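Local structure of nitrite reductase (Hyphomicrobium denitrificans, 2DV6) at residues 178-183 with 306-311; 196-201 with 276-281; 54-59 with 127-132. The protein probably catalyses the reduction of nitrite to nitric oxide at copper centres, using an electron delivered by a cytochrome c. All coordinates share one frame; numbering follows the deposited sequence.

Contact 1: residues 178-183 with 306-311; sequences DDNTTY and GTSGEQ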
loop_
_atom_site.group_PDB
_atom_site.type_symbol
_atom_site.label_atom_id
_atom_site.label_comp_id
_atom_site.label_asym_id
_atom_site.label_seq_id
_atom_site.Cartn_x
_atom_site.Cartn_y
_atom_site.Cartn_z
ATOM N N ASP A 178 -11.058 26.043 -18.520
ATOM C CA ASP A 178 -12.396 25.448 -18.593
ATOM C C ASP A 178 -13.209 26.251 -17.598
ATOM O O ASP A 178 -12.664 27.090 -16.874
ATOM C CB ASP A 178 -12.326 23.981 -18.169
ATOM C CG ASP A 178 -13.553 23.156 -18.585
ATOM O OD1 ASP A 178 -13.455 21.906 -18.435
ATOM O OD2 ASP A 178 -14.589 23.716 -19.059
ATOM N N ASP A 179 -14.502 26.001 -17.534
ATOM C CA ASP A 179 -15.344 26.643 -16.531
ATOM C C ASP A 179 -14.735 26.399 -15.147
ATOM O O ASP A 179 -14.430 25.250 -14.778
ATOM C CB ASP A 179 -16.746 26.027 -16.612
ATOM C CG ASP A 179 -17.747 26.699 -15.682
ATOM O OD1 ASP A 179 -18.472 25.953 -14.965
ATOM O OD2 ASP A 179 -17.819 27.950 -15.672
ATOM N N ASN A 180 -14.524 27.481 -14.392
ATOM C CA ASN A 180 -14.026 27.400 -13.029
ATOM C C ASN A 180 -12.616 26.751 -12.953
ATOM O O ASN A 180 -12.216 26.191 -11.927
ATOM C CB ASN A 180 -15.081 26.693 -12.150
ATOM C CG ASN A 180 -14.844 26.876 -10.652
ATOM O OD1 ASN A 180 -14.063 27.735 -10.225
ATOM N ND2 ASN A 180 -15.516 26.055 -9.838
ATOM N N THR A 181 -11.879 26.801 -14.066
ATOM C CA THR A 181 -10.544 26.179 -14.097
ATOM C C THR A 181 -9.515 26.969 -14.884
ATOM O O THR A 181 -9.801 27.521 -15.962
ATOM C CB THR A 181 -10.589 24.605 -14.274
ATOM O OG1 THR A 181 -9.568 24.133 -15.158
ATOM C CG2 THR A 181 -11.903 24.139 -14.731
ATOM N N THR A 182 -8.344 27.112 -14.277
ATOM C CA THR A 182 -7.359 28.053 -14.752
ATOM C C THR A 182 -6.015 27.361 -14.810
ATOM O O THR A 182 -5.825 26.299 -14.209
ATOM C CB THR A 182 -7.250 29.354 -13.851
ATOM O OG1 THR A 182 -6.907 28.994 -12.520
ATOM C CG2 THR A 182 -8.585 30.142 -13.822
ATOM N N TYR A 183 -5.082 27.973 -15.532
ATOM C CA TYR A 183 -3.817 27.345 -15.840
ATOM C C TYR A 183 -2.894 28.520 -16.187
ATOM O O TYR A 183 -3.380 29.513 -16.704
ATOM C CB TYR A 183 -3.999 26.357 -17.016
ATOM C CG TYR A 183 -2.734 25.591 -17.421
ATOM C CD1 TYR A 183 -2.308 24.478 -16.698
ATOM C CD2 TYR A 183 -1.987 25.957 -18.555
ATOM C CE1 TYR A 183 -1.145 23.792 -17.045
ATOM C CE2 TYR A 183 -0.824 25.245 -18.926
ATOM C CZ TYR A 183 -0.415 24.173 -18.145
ATOM O OH TYR A 183 0.719 23.458 -18.465
ATOM N N GLY A 306 -11.393 17.742 -16.182
ATOM C CA GLY A 306 -12.743 17.890 -15.654
ATOM C C GLY A 306 -12.738 18.266 -14.200
ATOM O O GLY A 306 -13.790 18.606 -13.659
ATOM N N THR A 307 -11.564 18.225 -13.564
ATOM C CA THR A 307 -11.434 18.735 -12.204
ATOM C C THR A 307 -11.225 20.243 -12.195
ATOM O O THR A 307 -10.352 20.754 -12.894
ATOM C CB THR A 307 -10.255 18.093 -11.475
ATOM O OG1 THR A 307 -10.461 16.678 -11.426
ATOM C CG2 THR A 307 -10.193 18.618 -10.026
ATOM N N SER A 308 -11.969 20.959 -11.368
ATOM C CA SER A 308 -11.929 22.408 -11.403
ATOM C C SER A 308 -10.791 22.974 -10.550
ATOM O O SER A 308 -10.141 22.237 -9.837
ATOM C CB SER A 308 -13.273 22.956 -10.940
ATOM O OG SER A 308 -13.356 22.827 -9.530
ATOM N N GLY A 309 -10.554 24.285 -10.631
ATOM C CA GLY A 309 -9.560 24.937 -9.794
ATOM C C GLY A 309 -8.314 25.356 -10.573
ATOM O O GLY A 309 -8.312 25.414 -11.803
ATOM N N GLU A 310 -7.252 25.649 -9.842
ATOM C CA GLU A 310 -6.006 26.080 -10.429
ATOM C C GLU A 310 -5.183 24.870 -10.849
ATOM O O GLU A 310 -4.786 24.088 -10.019
ATOM C CB GLU A 310 -5.253 26.954 -9.424
ATOM C CG GLU A 310 -6.054 28.219 -9.071
ATOM C CD GLU A 310 -5.181 29.296 -8.443
ATOM O OE1 GLU A 310 -4.486 30.058 -9.189
ATOM O OE2 GLU A 310 -5.201 29.366 -7.197
ATOM N N GLN A 311 -4.950 24.709 -12.139
ATOM C CA GLN A 311 -4.290 23.511 -12.635
ATOM C C GLN A 311 -2.813 23.765 -12.772
ATOM O O GLN A 311 -2.393 24.902 -13.045
ATOM C CB GLN A 311 -4.869 23.097 -13.979
ATOM C CG GLN A 311 -6.342 22.895 -13.970
ATOM C CD GLN A 311 -6.785 21.794 -13.037
ATOM O OE1 GLN A 311 -7.720 21.982 -12.239
ATOM N NE2 GLN A 311 -6.135 20.649 -13.115
HETATM O O HOH W 1 -11.931 21.014 -16.304
HETATM O O HOH W 2 -4.145 29.560 -11.934
#

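Contact 2: residues 196-201 with 276-281; sequences FLRVRV and LLLVEP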
loop_
_atom_site.group_PDB
_atom_site.type_symbol
_atom_site.label_atom_id
_atom_site.label_comp_id
_atom_site.label_asym_id
_atom_site.label_seq_id
_atom_site.Cartn_x
_atom_site.Cartn_y
_atom_site.Cartn_z
ATOM N N PHE A 196 -1.832 34.726 -36.478
ATOM C CA PHE A 196 -1.626 34.122 -37.778
ATOM C C PHE A 196 -0.762 35.115 -38.586
ATOM O O PHE A 196 -1.187 36.251 -38.810
ATOM C CB PHE A 196 -2.961 33.855 -38.444
ATOM C CG PHE A 196 -2.861 33.111 -39.746
ATOM C CD1 PHE A 196 -3.238 31.770 -39.824
ATOM C CD2 PHE A 196 -2.478 33.762 -40.903
ATOM C CE1 PHE A 196 -3.188 31.087 -41.014
ATOM C CE2 PHE A 196 -2.435 33.093 -42.126
ATOM C CZ PHE A 196 -2.791 31.762 -42.191
ATOM N N LEU A 197 0.440 34.678 -38.993
ATOM C CA LEU A 197 1.337 35.502 -39.780
ATOM C C LEU A 197 1.166 35.132 -41.244
ATOM O O LEU A 197 1.029 33.959 -41.599
ATOM C CB LEU A 197 2.801 35.410 -39.268
ATOM C CG LEU A 197 2.988 35.547 -37.731
ATOM C CD1 LEU A 197 4.400 35.186 -37.292
ATOM C CD2 LEU A 197 2.573 36.963 -37.174
ATOM N N ARG A 198 1.114 36.150 -42.103
ATOM C CA ARG A 198 0.797 35.942 -43.502
ATOM C C ARG A 198 1.721 36.804 -44.374
ATOM O O ARG A 198 1.716 38.027 -44.265
ATOM C CB ARG A 198 -0.688 36.239 -43.762
ATOM C CG ARG A 198 -1.192 35.798 -45.107
ATOM C CD ARG A 198 -2.723 35.849 -45.146
ATOM N NE ARG A 198 -3.198 35.124 -46.330
ATOM C CZ ARG A 198 -4.386 34.557 -46.449
ATOM N NH1 ARG A 198 -5.251 34.645 -45.453
ATOM N NH2 ARG A 198 -4.704 33.883 -47.562
ATOM N N VAL A 199 2.550 36.164 -45.192
ATOM C CA VAL A 199 3.506 36.877 -46.036
ATOM C C VAL A 199 3.481 36.131 -47.365
ATOM O O VAL A 199 2.756 35.117 -47.513
ATOM C CB VAL A 199 4.976 36.921 -45.452
ATOM C CG1 VAL A 199 5.047 37.598 -44.058
ATOM C CG2 VAL A 199 5.614 35.524 -45.397
ATOM N N ARG A 200 4.295 36.624 -48.304
ATOM C CA ARG A 200 4.351 36.152 -49.667
ATOM C C ARG A 200 5.743 35.566 -49.901
ATOM O O ARG A 200 6.712 36.095 -49.345
ATOM C CB ARG A 200 4.139 37.369 -50.569
ATOM C CG ARG A 200 4.051 37.096 -52.038
ATOM C CD ARG A 200 4.857 38.184 -52.707
ATOM N NE ARG A 200 4.589 38.328 -54.134
ATOM C CZ ARG A 200 5.415 37.947 -55.101
ATOM N NH1 ARG A 200 6.581 37.357 -54.808
ATOM N NH2 ARG A 200 5.054 38.144 -56.361
ATOM N N VAL A 201 5.863 34.494 -50.704
ATOM C CA VAL A 201 7.189 34.022 -51.084
ATOM C C VAL A 201 8.019 35.208 -51.561
ATOM O O VAL A 201 7.526 36.062 -52.311
ATOM C CB VAL A 201 7.271 33.055 -52.292
ATOM C CG1 VAL A 201 7.939 31.736 -51.930
ATOM C CG2 VAL A 201 6.035 33.006 -53.150
ATOM N N LEU A 276 0.600 29.811 -36.523
ATOM C CA LEU A 276 0.818 29.524 -37.953
ATOM C C LEU A 276 1.366 30.748 -38.713
ATOM O O LEU A 276 1.006 31.906 -38.407
ATOM C CB LEU A 276 -0.492 29.090 -38.628
ATOM C CG LEU A 276 -1.019 27.693 -38.262
ATOM C CD1 LEU A 276 -2.323 27.444 -38.971
ATOM C CD2 LEU A 276 -0.021 26.614 -38.634
ATOM N N LEU A 277 2.185 30.440 -39.721
ATOM C CA LEU A 277 2.788 31.386 -40.606
ATOM C C LEU A 277 2.487 30.884 -42.006
ATOM O O LEU A 277 2.984 29.803 -42.402
ATOM C CB LEU A 277 4.301 31.393 -40.414
ATOM C CG LEU A 277 5.325 32.336 -41.117
ATOM C CD1 LEU A 277 6.418 31.635 -41.891
ATOM C CD2 LEU A 277 4.802 33.582 -41.847
ATOM N N LEU A 278 1.699 31.655 -42.755
ATOM C CA LEU A 278 1.420 31.308 -44.118
ATOM C C LEU A 278 2.398 32.079 -45.017
ATOM O O LEU A 278 2.468 33.308 -44.938
ATOM C CB LEU A 278 -0.041 31.642 -44.501
ATOM C CG LEU A 278 -0.391 31.491 -46.013
ATOM C CD1 LEU A 278 -0.202 30.071 -46.561
ATOM C CD2 LEU A 278 -1.812 31.972 -46.375
ATOM N N VAL A 279 3.127 31.347 -45.866
ATOM C CA VAL A 279 3.895 31.948 -46.961
ATOM C C VAL A 279 3.171 31.641 -48.280
ATOM O O VAL A 279 3.257 30.533 -48.811
ATOM C CB VAL A 279 5.372 31.476 -47.001
ATOM C CG1 VAL A 279 6.148 32.177 -48.143
ATOM C CG2 VAL A 279 6.048 31.713 -45.621
ATOM N N GLU A 280 2.437 32.640 -48.776
ATOM C CA GLU A 280 1.618 32.519 -49.971
ATOM C C GLU A 280 2.480 32.241 -51.202
ATOM O O GLU A 280 3.609 32.765 -51.300
ATOM C CB GLU A 280 0.838 33.821 -50.192
ATOM C CG GLU A 280 -0.298 34.099 -49.179
ATOM C CD GLU A 280 -1.365 35.073 -49.706
ATOM O OE1 GLU A 280 -1.315 35.443 -50.896
ATOM O OE2 GLU A 280 -2.264 35.471 -48.933
ATOM N N PRO A 281 1.972 31.418 -52.144
ATOM C CA PRO A 281 2.657 31.347 -53.427
ATOM C C PRO A 281 2.502 32.683 -54.162
ATOM O O PRO A 281 1.628 33.494 -53.806
ATOM C CB PRO A 281 1.915 30.240 -54.185
ATOM C CG PRO A 281 0.564 30.176 -53.562
ATOM C CD PRO A 281 0.809 30.517 -52.088
#

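Contact 3: residues 54-59 with 127-132; sequences NPTLVV and NIQVLP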
loop_
_atom_site.group_PDB
_atom_site.type_symbol
_atom_site.label_atom_id
_atom_site.label_comp_id
_atom_site.label_asym_id
_atom_site.label_seq_id
_atom_site.Cartn_x
_atom_site.Cartn_y
_atom_site.Cartn_z
ATOM N N ASN A 54 -24.173 10.746 -4.001
ATOM C CA ASN A 54 -25.452 10.831 -4.722
ATOM C C ASN A 54 -25.737 12.238 -5.266
ATOM O O ASN A 54 -26.771 12.826 -4.932
ATOM C CB ASN A 54 -26.603 10.363 -3.808
ATOM C CG ASN A 54 -26.504 8.875 -3.454
ATOM O OD1 ASN A 54 -26.856 8.464 -2.333
ATOM N ND2 ASN A 54 -26.026 8.059 -4.406
ATOM N N PRO A 55 -24.797 12.802 -6.059
ATOM C CA PRO A 55 -24.946 14.212 -6.449
ATOM C C PRO A 55 -26.175 14.509 -7.325
ATOM O O PRO A 55 -26.613 13.684 -8.173
ATOM C CB PRO A 55 -23.661 14.507 -7.237
ATOM C CG PRO A 55 -23.163 13.205 -7.683
ATOM C CD PRO A 55 -23.547 12.219 -6.592
ATOM N N THR A 56 -26.726 15.692 -7.098
ATOM C CA THR A 56 -27.735 16.238 -7.981
ATOM C C THR A 56 -27.031 16.661 -9.259
ATOM O O THR A 56 -26.032 17.397 -9.229
ATOM C CB THR A 56 -28.499 17.381 -7.321
ATOM O OG1 THR A 56 -29.089 16.879 -6.109
ATOM C CG2 THR A 56 -29.633 17.903 -8.261
ATOM N N LEU A 57 -27.515 16.138 -10.381
ATOM C CA LEU A 57 -26.924 16.452 -11.679
ATOM C C LEU A 57 -27.763 17.573 -12.267
ATOM O O LEU A 57 -28.923 17.355 -12.636
ATOM C CB LEU A 57 -26.962 15.204 -12.559
ATOM C CG LEU A 57 -26.371 13.906 -11.971
ATOM C CD1 LEU A 57 -26.384 12.783 -12.983
ATOM C CD2 LEU A 57 -24.958 14.166 -11.461
ATOM N N VAL A 58 -27.223 18.781 -12.321
ATOM C CA VAL A 58 -28.029 19.873 -12.839
ATOM C C VAL A 58 -27.791 20.207 -14.296
ATOM O O VAL A 58 -26.669 20.430 -14.751
ATOM C CB VAL A 58 -28.314 21.091 -11.843
ATOM C CG1 VAL A 58 -27.608 20.976 -10.488
ATOM C CG2 VAL A 58 -28.230 22.483 -12.506
ATOM N N VAL A 59 -28.908 20.247 -14.996
ATOM C CA VAL A 59 -28.955 20.188 -16.427
ATOM C C VAL A 59 -30.037 21.175 -16.915
ATOM O O VAL A 59 -30.876 21.626 -16.132
ATOM C CB VAL A 59 -29.210 18.708 -16.802
ATOM C CG1 VAL A 59 -30.144 18.536 -17.963
ATOM C CG2 VAL A 59 -27.853 17.975 -16.946
ATOM N N ASN A 127 -30.758 12.735 -7.621
ATOM C CA ASN A 127 -31.609 13.497 -8.554
ATOM C C ASN A 127 -30.907 14.146 -9.720
ATOM O O ASN A 127 -29.751 14.587 -9.622
ATOM C CB ASN A 127 -32.361 14.606 -7.821
ATOM C CG ASN A 127 -33.186 14.073 -6.681
ATOM O OD1 ASN A 127 -33.860 13.056 -6.825
ATOM N ND2 ASN A 127 -33.131 14.743 -5.534
ATOM N N ILE A 128 -31.627 14.211 -10.827
ATOM C CA ILE A 128 -31.266 15.058 -11.946
ATOM C C ILE A 128 -32.296 16.202 -11.919
ATOM O O ILE A 128 -33.478 15.933 -11.852
ATOM C CB ILE A 128 -31.398 14.280 -13.290
ATOM C CG1 ILE A 128 -30.504 13.045 -13.266
ATOM C CG2 ILE A 128 -31.083 15.217 -14.501
ATOM C CD1 ILE A 128 -30.356 12.345 -14.588
ATOM N N GLN A 129 -31.845 17.455 -11.919
ATOM C CA GLN A 129 -32.721 18.599 -12.072
ATOM C C GLN A 129 -32.584 19.132 -13.497
ATOM O O GLN A 129 -31.511 19.602 -13.894
ATOM C CB GLN A 129 -32.330 19.708 -11.118
ATOM C CG GLN A 129 -32.854 19.563 -9.687
ATOM C CD GLN A 129 -32.307 20.667 -8.766
ATOM O OE1 GLN A 129 -31.703 21.662 -9.227
ATOM N NE2 GLN A 129 -32.517 20.492 -7.447
ATOM N N VAL A 130 -33.662 19.036 -14.265
ATOM C CA VAL A 130 -33.694 19.674 -15.572
ATOM C C VAL A 130 -34.305 21.072 -15.395
ATOM O O VAL A 130 -35.486 21.188 -15.042
ATOM C CB VAL A 130 -34.498 18.874 -16.575
ATOM C CG1 VAL A 130 -34.465 19.572 -17.921
ATOM C CG2 VAL A 130 -33.961 17.441 -16.688
ATOM N N LEU A 131 -33.498 22.112 -15.598
ATOM C CA LEU A 131 -33.937 23.493 -15.413
ATOM C C LEU A 131 -34.312 24.106 -16.747
ATOM O O LEU A 131 -33.803 23.693 -17.783
ATOM C CB LEU A 131 -32.838 24.344 -14.772
ATOM C CG LEU A 131 -32.257 24.007 -13.395
ATOM C CD1 LEU A 131 -30.981 24.803 -13.144
ATOM C CD2 LEU A 131 -33.241 24.308 -12.313
ATOM N N PRO A 132 -35.224 25.106 -16.734
ATOM C CA PRO A 132 -35.486 25.806 -17.989
ATOM C C PRO A 132 -34.334 26.757 -18.328
ATOM O O PRO A 132 -33.488 27.068 -17.477
ATOM C CB PRO A 132 -36.774 26.604 -17.677
ATOM C CG PRO A 132 -36.668 26.894 -16.216
ATOM C CD PRO A 132 -36.053 25.637 -15.620
HETATM O O HOH W 3 -28.957 13.907 -5.874
#

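Contact 1: residues 178-183 with 306-311
Asn180, Thr182, Gly309 and Gln311 exchange the backbone bonds that join 178-183 to 306-311 as parallel strands. Gly309 N gives its hydrogen to Asn180 O at 2.8 Å, and Gly309 O in turn accepts from Thr182 N, at 3.0 Å. One step on, Gln311 N reaches Thr182 O across 2.8 Å. The side chains follow the alternation of the sheet. Thr182 and Glu310 share one face and run side by side in the same direction, with OG1 of Thr182 3.6 Å from CG of Glu310. A water joins their ends, giving a hydrogen to Glu310 OE1 and hydrogen-bonding to Thr182 OG1. Thr181 points to the opposite face, beside Ser308 and Gln311, although the exact placing of its two branches is doubtful. In Tyr183, CG stands anti to the backbone N (chi1 -178°), which carries the ring out until CD1 lies 3.7 Å from Gln311 O. This is parallel edge-strand pairing in a cupredoxin sheet: strand 309-310 is added to the outer side of strand 181-188, whose other neighbour is strand 163-178. Asp178 to Thr181 form the type II turn of the hairpin linking those two strands, and the Asn180 carbonyl used in the contact belongs to that turn. Gly309, with its positive phi of 108°, adopts a backbone shape in which a CB would collide with the preceding carbonyl oxygen. Further out, Asp178 OD2 accepts from the backbone N of Asp179, a water links Asp178 OD1 to Gly306 N through a weak second bond, and Asp179 OD2 is bonded by Lys139 N. At the other end of 178-183, the Tyr183 ring makes an edge-to-face pair with Tyr185.

Contact 2: residues 196-201 with 276-281
Arg198 and Glu280 meet two residues out of register, above a ladder of five backbone bonds that binds parallel strands 197-200 and 276-280. An extended arginine chain, CG anti to its backbone nitrogen (chi1 -168°), brings NE to within 2.8 Å of Glu280 OE2, which receives it through the anti lone pair. A second, weak bond from Arg198 NH2 falls on the same oxygen. Both bonds fall on OE2 and the guanidinium and carboxylate planes stand 70° apart, so the pair is not the flat, two-pronged kind. Leu278 runs alongside the arginine in the same direction and lays CD2 over one guanidinium face, 3.4 Å from NE. Next to it, the Phe196 ring slants across Leu278, CZ to CB 3.6 Å, and has Arg198 CB at its edge; Phe352 and Tyr293 press on the same ring. Packing is equally close on the reverse face, where Leu197 CB touches Leu277 CD2 at 3.7 Å and Val199 CG2 meets Val279 CG2 at 3.8 Å, with Tyr258 and Tyr256 of the adjoining strand covering Leu197 and Val279. Such a parallel pair at the edge of a sheet belongs to the cupredoxin fold of the multicopper oxidases. Looser are Arg200 and Pro281, partly exposed and covering little of the facing segment; Arg200 NH1 turns back to Val201 O at 3.0 Å. Val201 still packs against Glu280 O and Val279, and its N continues the ladder to Glu280 O. In the packed half, Glu280 OE2 also accepts from Ile156 N, while Arg198 NH1 holds Glu291 and the carbonyl of Pro153; a buried carboxylate surrounded by so many donors is probably ionised, its charge balanced by an arginine that itself serves two acids.

Contact 3: residues 54-59 with 127-132
Thr56 sets its methyl over one face of the Gln129 side-chain amide: CG2 lies 3.9 Å from Gln129 CD, nearly straight above the plane. With CG2 anti to the backbone N, the methyl leans toward strand 127-131, and OG1, placed beside that nitrogen (chi1 -58°), is left to take a water at 3.0 Å. Along Gln129 the aliphatic CG meets the same methyl, while Glu109 of the next strand also touches the side chain. The water gives a hydrogen to Asn54 O and accepts from Asn127 N at 2.8 Å, so it carries the pairing past the last direct bond, Leu57 N to Asn127 O. Counting that one, four backbone bonds alternate in parallel fashion; Val59 N approaches Gln129 O nearly along the C=O axis, and Leu131 N reaches Val59 O at 2.7 Å. Val58 points to the same side as Gln129, its CG2 3.7 Å from Leu131 CD1. On the other face Leu57 CD1 meets Ile128 CG1 at 4.1 Å, and Val59 CG1 faces Val130 CG2. Leu57 and Val59 also pack on Phe29 of strand 27-36, joining the two sheets of an N-terminal cupredoxin sandwich. Strand 125-131 directly follows Met124, a ligand of this domain's copper, although the contact itself lies away from the metal. Chemically the edge is divided: the inward face closes by apolar contacts, aliphatic side chains meeting each other and aromatic neighbours such as Phe29 and Tyr112, whereas the partly exposed side adds an amide to apolar contacts, with a water bridging at its N-terminal end, and the backbone bonds pair N-H and C=O groups that the two strands turn toward each other.

Overall arrangement
From the N terminus, contact 3 comes first: 54-59 pairs with 127-132, closing a loop within the N-terminal copper domain before either of the others opens. Contact 1 then begins at 178-183, and the chain runs on directly to 196-201, which pairs with 276-281 in contact 2. That shorter loop is complete before 306-311 returns to finish contact 1, so contact 2 nests within contact 1 and nothing crosses. Contact 2 sets edge strand 197-200 beside strand 274-280 in one sheet of the central cupredoxin domain; contact 1 joins its other sheet to chain beyond strand 290-299 of the following domain. Centres of contacts 2 and 3 lie 49 Å apart, on opposite sides of the chain's centre.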